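Local coordinates for ORF59 (Human herpesvirus 8, PDB 3HSL), which serves as the accessory subunit of the viral DNA polymerase in lytic replication and raises its processivity, probably as a sliding clamp, at residues P272-H277 with L282-V287; R167-L172 with T246-R251. All blocks are in the same frame, centred on the assembly; numbering follows the deposited sequence.

Interaction 1: residues P272-H277 with L282-V287; sequences PGLIWH and LEVEGV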
loop_
_atom_site.group_PDB
_atom_site.type_symbol
_atom_site.label_atom_id
_atom_site.label_comp_id
_atom_site.label_asym_id
_atom_site.label_seq_id
_atom_site.Cartn_x
_atom_site.Cartn_y
_atom_site.Cartn_z
ATOM N N PRO A 272 -0.178 0.604 -28.293
ATOM C CA PRO A 272 -1.037 1.751 -28.576
ATOM C C PRO A 272 -1.499 1.949 -30.004
ATOM O O PRO A 272 -0.739 1.754 -30.948
ATOM C CB PRO A 272 -0.166 2.954 -28.171
ATOM C CG PRO A 272 0.831 2.423 -27.252
ATOM C CD PRO A 272 1.123 1.043 -27.763
ATOM N N GLY A 273 -2.759 2.341 -30.131
ATOM C CA GLY A 273 -3.375 2.637 -31.403
ATOM C C GLY A 273 -4.195 3.891 -31.164
ATOM O O GLY A 273 -4.828 4.023 -30.107
ATOM N N LEU A 274 -4.190 4.811 -32.126
ATOM C CA LEU A 274 -4.958 6.044 -31.999
ATOM C C LEU A 274 -6.177 5.989 -32.893
ATOM O O LEU A 274 -6.074 5.565 -34.037
ATOM C CB LEU A 274 -4.129 7.256 -32.400
ATOM C CG LEU A 274 -2.764 7.468 -31.753
ATOM C CD1 LEU A 274 -2.212 8.826 -32.196
ATOM C CD2 LEU A 274 -2.861 7.417 -30.246
ATOM N N ILE A 275 -7.329 6.417 -32.375
ATOM C CA ILE A 275 -8.563 6.416 -33.151
ATOM C C ILE A 275 -9.233 7.776 -32.958
ATOM O O ILE A 275 -9.349 8.257 -31.831
ATOM C CB ILE A 275 -9.553 5.339 -32.651
ATOM C CG1 ILE A 275 -8.826 4.065 -32.190
ATOM C CG2 ILE A 275 -10.628 5.083 -33.683
ATOM C CD1 ILE A 275 -9.716 3.020 -31.535
ATOM N N TRP A 276 -9.667 8.386 -34.058
ATOM C CA TRP A 276 -10.349 9.672 -34.035
ATOM C C TRP A 276 -11.826 9.458 -34.219
ATOM O O TRP A 276 -12.297 9.202 -35.331
ATOM C CB TRP A 276 -9.845 10.624 -35.130
ATOM C CG TRP A 276 -8.571 11.316 -34.831
ATOM C CD1 TRP A 276 -8.428 12.589 -34.353
ATOM C CD2 TRP A 276 -7.247 10.792 -34.982
ATOM N NE1 TRP A 276 -7.094 12.891 -34.197
ATOM C CE2 TRP A 276 -6.350 11.804 -34.577
ATOM C CE3 TRP A 276 -6.730 9.561 -35.423
ATOM C CZ2 TRP A 276 -4.973 11.627 -34.599
ATOM C CZ3 TRP A 276 -5.363 9.382 -35.444
ATOM C CH2 TRP A 276 -4.496 10.410 -35.035
ATOM N N HIS A 277 -12.564 9.564 -33.125
ATOM C CA HIS A 277 -13.998 9.379 -33.187
ATOM C C HIS A 277 -14.729 10.601 -33.708
ATOM O O HIS A 277 -14.323 11.749 -33.483
ATOM C CB HIS A 277 -14.549 8.946 -31.835
ATOM C CG HIS A 277 -14.032 7.624 -31.394
ATOM N ND1 HIS A 277 -14.597 6.436 -31.804
ATOM C CD2 HIS A 277 -13.001 7.294 -30.582
ATOM C CE1 HIS A 277 -13.936 5.429 -31.263
ATOM N NE2 HIS A 277 -12.963 5.923 -30.517
ATOM N N LEU A 282 -10.480 11.529 -29.195
ATOM C CA LEU A 282 -9.293 10.790 -29.625
ATOM C C LEU A 282 -9.083 9.631 -28.627
ATOM O O LEU A 282 -8.870 9.862 -27.436
ATOM C CB LEU A 282 -8.049 11.700 -29.696
ATOM C CG LEU A 282 -6.687 11.026 -29.993
ATOM C CD1 LEU A 282 -6.695 10.231 -31.291
ATOM C CD2 LEU A 282 -5.506 11.985 -29.989
ATOM N N GLU A 283 -9.146 8.394 -29.112
ATOM C CA GLU A 283 -8.987 7.235 -28.252
ATOM C C GLU A 283 -7.644 6.549 -28.441
ATOM O O GLU A 283 -7.227 6.252 -29.559
ATOM C CB GLU A 283 -10.126 6.239 -28.493
ATOM C CG GLU A 283 -10.103 4.998 -27.599
ATOM C CD GLU A 283 -11.307 4.043 -27.795
ATOM O OE1 GLU A 283 -11.976 4.063 -28.852
ATOM O OE2 GLU A 283 -11.588 3.248 -26.865
ATOM N N VAL A 284 -6.965 6.300 -27.335
ATOM C CA VAL A 284 -5.696 5.597 -27.351
ATOM C C VAL A 284 -6.103 4.187 -26.972
ATOM O O VAL A 284 -6.569 3.976 -25.856
ATOM C CB VAL A 284 -4.723 6.168 -26.319
ATOM C CG1 VAL A 284 -3.512 5.268 -26.174
ATOM C CG2 VAL A 284 -4.324 7.591 -26.712
ATOM N N GLU A 285 -5.939 3.228 -27.881
ATOM C CA GLU A 285 -6.347 1.855 -27.590
ATOM C C GLU A 285 -5.241 0.824 -27.633
ATOM O O GLU A 285 -4.406 0.819 -28.542
ATOM C CB GLU A 285 -7.471 1.403 -28.526
ATOM C CG GLU A 285 -7.930 -0.006 -28.234
ATOM C CD GLU A 285 -9.117 -0.448 -29.051
ATOM O OE1 GLU A 285 -9.819 -1.386 -28.617
ATOM O OE2 GLU A 285 -9.368 0.127 -30.125
ATOM N N GLY A 286 -5.253 -0.049 -26.635
ATOM C CA GLY A 286 -4.306 -1.121 -26.549
ATOM C C GLY A 286 -4.736 -2.085 -27.630
ATOM O O GLY A 286 -5.830 -2.649 -27.572
ATOM N N VAL A 287 -3.876 -2.269 -28.625
ATOM C CA VAL A 287 -4.157 -3.170 -29.725
ATOM C C VAL A 287 -3.463 -4.454 -29.322
ATOM O O VAL A 287 -2.262 -4.432 -29.066
ATOM C CB VAL A 287 -3.644 -2.590 -31.073
ATOM C CG1 VAL A 287 -3.813 -3.568 -32.200
ATOM C CG2 VAL A 287 -4.381 -1.312 -31.401
#
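Leu282 lays its CD1 methyl over one face of the Trp276 indole, a CH-pi contact 3.8 Å from CD1 to the centroid of the five-membered ring, near the ring normal. In Leu282, chi1 174° swings CG anti to the backbone N and chi2 then turns CD1 over the indole. The imidazole of His277 is flanked differently: CG2 of Ile275 sits off-centre over one face, while Glu283 comes to the edge, where His277 NE2 donates to Glu283 OE1 at 2.7 Å. The acceptor lies close to the ring plane but is met on the anti side of the carboxylate and 27° out of its plane, the two planes turned 45° apart.

The backbones that carry these groups form an antiparallel hairpin. Ile275 and Glu283 form a hydrogen-bonded pair, with Glu283 N to Ile275 O at 2.7 Å; Gly273 pairs likewise with Glu285, though its own N-H bond is weak. Leu274 and Val284 stand side by side on the Trp276 face, Leu274 CD2 to Val284 CG2 at 3.8 Å. On the other face Ile275 CD1 reaches over to the carboxylate of Glu285, whose OE2 is bonded to Trp230 NE1.

Glu283 is gripped at both oxygens, OE2 by Ser299 OG and OE1 by His277, which should fix the carboxylate's rotation and would probably favour a protonated imidazole. One hairpin face is apolar; the other sets two carboxylates around Ile275.

Interaction 2: residues R167-L172 with T246-R251; sequences RTTRLL and TDALSR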
loop_
_atom_site.group_PDB
_atom_site.type_symbol
_atom_site.label_atom_id
_atom_site.label_comp_id
_atom_site.label_asym_id
_atom_site.label_seq_id
_atom_site.Cartn_x
_atom_site.Cartn_y
_atom_site.Cartn_z
ATOM N N ARG A 167 -15.683 3.087 -41.029
ATOM C CA ARG A 167 -14.786 4.054 -41.739
ATOM C C ARG A 167 -13.880 5.041 -40.954
ATOM O O ARG A 167 -13.093 5.774 -41.567
ATOM C CB ARG A 167 -15.571 4.832 -42.817
ATOM C CG ARG A 167 -16.173 3.957 -43.923
ATOM C CD ARG A 167 -16.891 4.774 -44.993
ATOM N NE ARG A 167 -15.986 5.661 -45.723
ATOM C CZ ARG A 167 -16.357 6.487 -46.698
ATOM N NH1 ARG A 167 -17.630 6.555 -47.079
ATOM N NH2 ARG A 167 -15.449 7.249 -47.295
ATOM N N THR A 168 -13.994 5.053 -39.625
ATOM C CA THR A 168 -13.205 5.917 -38.726
ATOM C C THR A 168 -11.733 6.119 -39.120
ATOM O O THR A 168 -11.124 5.278 -39.779
ATOM C CB THR A 168 -13.239 5.354 -37.262
ATOM O OG1 THR A 168 -14.595 5.262 -36.806
ATOM C CG2 THR A 168 -12.473 6.232 -36.312
ATOM N N THR A 169 -11.188 7.255 -38.696
ATOM C CA THR A 169 -9.801 7.617 -38.922
ATOM C C THR A 169 -9.007 6.976 -37.797
ATOM O O THR A 169 -9.183 7.326 -36.634
ATOM C CB THR A 169 -9.626 9.143 -38.876
ATOM O OG1 THR A 169 -10.374 9.735 -39.944
ATOM C CG2 THR A 169 -8.181 9.533 -39.028
ATOM N N ARG A 170 -8.134 6.034 -38.136
ATOM C CA ARG A 170 -7.340 5.375 -37.112
ATOM C C ARG A 170 -5.906 5.185 -37.578
ATOM O O ARG A 170 -5.641 5.102 -38.777
ATOM C CB ARG A 170 -7.995 4.056 -36.644
ATOM C CG ARG A 170 -7.941 2.893 -37.613
ATOM C CD ARG A 170 -8.784 1.710 -37.166
ATOM N NE ARG A 170 -10.218 1.947 -37.360
ATOM C CZ ARG A 170 -10.886 1.669 -38.492
ATOM N NH1 ARG A 170 -10.266 1.144 -39.546
ATOM N NH2 ARG A 170 -12.186 1.917 -38.582
ATOM N N LEU A 171 -4.998 5.120 -36.605
ATOM C CA LEU A 171 -3.563 4.971 -36.830
ATOM C C LEU A 171 -2.900 3.932 -35.921
ATOM O O LEU A 171 -3.190 3.882 -34.722
ATOM C CB LEU A 171 -2.886 6.316 -36.577
ATOM C CG LEU A 171 -1.360 6.403 -36.670
ATOM C CD1 LEU A 171 -0.865 6.179 -38.103
ATOM C CD2 LEU A 171 -0.872 7.737 -36.153
ATOM N N LEU A 172 -2.014 3.113 -36.500
ATOM C CA LEU A 172 -1.271 2.089 -35.751
ATOM C C LEU A 172 0.216 2.210 -36.059
ATOM O O LEU A 172 0.660 1.907 -37.169
ATOM C CB LEU A 172 -1.767 0.681 -36.054
ATOM C CG LEU A 172 -1.063 -0.408 -35.237
ATOM C CD1 LEU A 172 -1.189 -0.183 -33.740
ATOM C CD2 LEU A 172 -1.590 -1.771 -35.604
ATOM N N THR A 246 -11.124 11.758 -43.698
ATOM C CA THR A 246 -11.265 13.211 -43.627
ATOM C C THR A 246 -10.114 13.662 -42.757
ATOM O O THR A 246 -9.691 12.926 -41.873
ATOM C CB THR A 246 -12.561 13.670 -42.896
ATOM O OG1 THR A 246 -13.684 12.910 -43.341
ATOM C CG2 THR A 246 -12.820 15.177 -43.105
ATOM N N ASP A 247 -9.600 14.859 -42.997
ATOM C CA ASP A 247 -8.547 15.364 -42.160
ATOM C C ASP A 247 -9.092 15.410 -40.753
ATOM O O ASP A 247 -10.270 15.675 -40.546
ATOM C CB ASP A 247 -8.065 16.742 -42.616
ATOM C CG ASP A 247 -7.161 16.672 -43.828
ATOM O OD1 ASP A 247 -7.108 15.614 -44.475
ATOM O OD2 ASP A 247 -6.495 17.673 -44.140
ATOM N N ALA A 248 -8.225 15.142 -39.787
ATOM C CA ALA A 248 -8.596 15.144 -38.384
ATOM C C ALA A 248 -7.684 16.101 -37.640
ATOM O O ALA A 248 -6.524 16.279 -38.013
ATOM C CB ALA A 248 -8.449 13.758 -37.816
ATOM N N LEU A 249 -8.219 16.713 -36.594
ATOM C CA LEU A 249 -7.487 17.635 -35.739
ATOM C C LEU A 249 -8.049 17.506 -34.338
ATOM O O LEU A 249 -9.252 17.643 -34.118
ATOM C CB LEU A 249 -7.586 19.079 -36.267
ATOM C CG LEU A 249 -7.165 20.382 -35.539
ATOM C CD1 LEU A 249 -5.811 20.396 -34.886
ATOM C CD2 LEU A 249 -7.262 21.559 -36.496
ATOM N N SER A 250 -7.171 17.236 -33.393
ATOM C CA SER A 250 -7.569 17.116 -32.005
ATOM C C SER A 250 -6.569 17.857 -31.178
ATOM O O SER A 250 -5.402 17.900 -31.520
ATOM C CB SER A 250 -7.576 15.667 -31.551
ATOM O OG SER A 250 -8.543 14.922 -32.265
ATOM N N ARG A 251 -7.034 18.448 -30.087
ATOM C CA ARG A 251 -6.145 19.131 -29.164
ATOM C C ARG A 251 -6.441 18.609 -27.762
ATOM O O ARG A 251 -7.368 19.042 -27.073
ATOM C CB ARG A 251 -6.127 20.661 -29.307
ATOM C CG ARG A 251 -7.421 21.394 -29.316
ATOM C CD ARG A 251 -7.136 22.905 -29.331
ATOM N NE ARG A 251 -6.263 23.300 -30.437
ATOM C CZ ARG A 251 -6.684 23.694 -31.639
ATOM N NH1 ARG A 251 -7.981 23.756 -31.916
ATOM N NH2 ARG A 251 -5.804 24.031 -32.575
#
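Thr169 and Thr246 mark the closest approach of these two backbones, with 7.5 Å between their CA atoms, and no hydrogen bond passes from one segment to the other. That spacing is too wide for paired strands. Strand 248-251 moves off from strand 169-172, so the contact gathers where residues 246-248 enter their strand and does not run along its length. Only 83 Å² is buried, both sides summed.

Thr169 carries the whole of it from its side, its CB directed at the other segment. Its two branches part company there: chi1 of -63° sets OG1 beside the backbone N and CG2 anti to it, and CG2 faces the methyl of Ala248 at 4.4 Å from CG2 to CB, a loose apolar approach. The hydroxyl turns toward the carbonyl of Thr246, but OG1 to O measures 3.8 Å, too long for a hydrogen bond. Thr246 therefore takes part through its main chain, and Ala248 through its methyl. The contact lies at the surface, and what the two segments share is chiefly van der Waals proximity.

Both segments find firmer partners nearby. Thr169 bonds through its backbone to Trp276 of strand 270-276, whereas Ala248 bonds to Val200 of strand 195-201. The side chains of Thr169 and Ala248 each touch both Trp276 and Val200, so these two larger residues bridge the strands where 167-172 and 246-251 barely meet.

Overall arrangement
From the N terminus, residues 167-172 come first, and interaction 2 closes a long loop of 73 residues, including helix 175-186 and strands 195-201, 206-211 and 214-222, when the chain returns at 246-251. Helix 254-263 follows, and interaction 1 then closes a tight hairpin with four residues between its segments. The two loops come in series and neither nest nor cross. In space they adjoin: strand 169-172 lies beside strand 270-276, with Leu171 N to Leu274 O at 2.8 Å, and the Trp276 ring reaches Ser250. Strand 282-288 continues the pairing to strand 296-302, linking the hairpin to the chain's last strand.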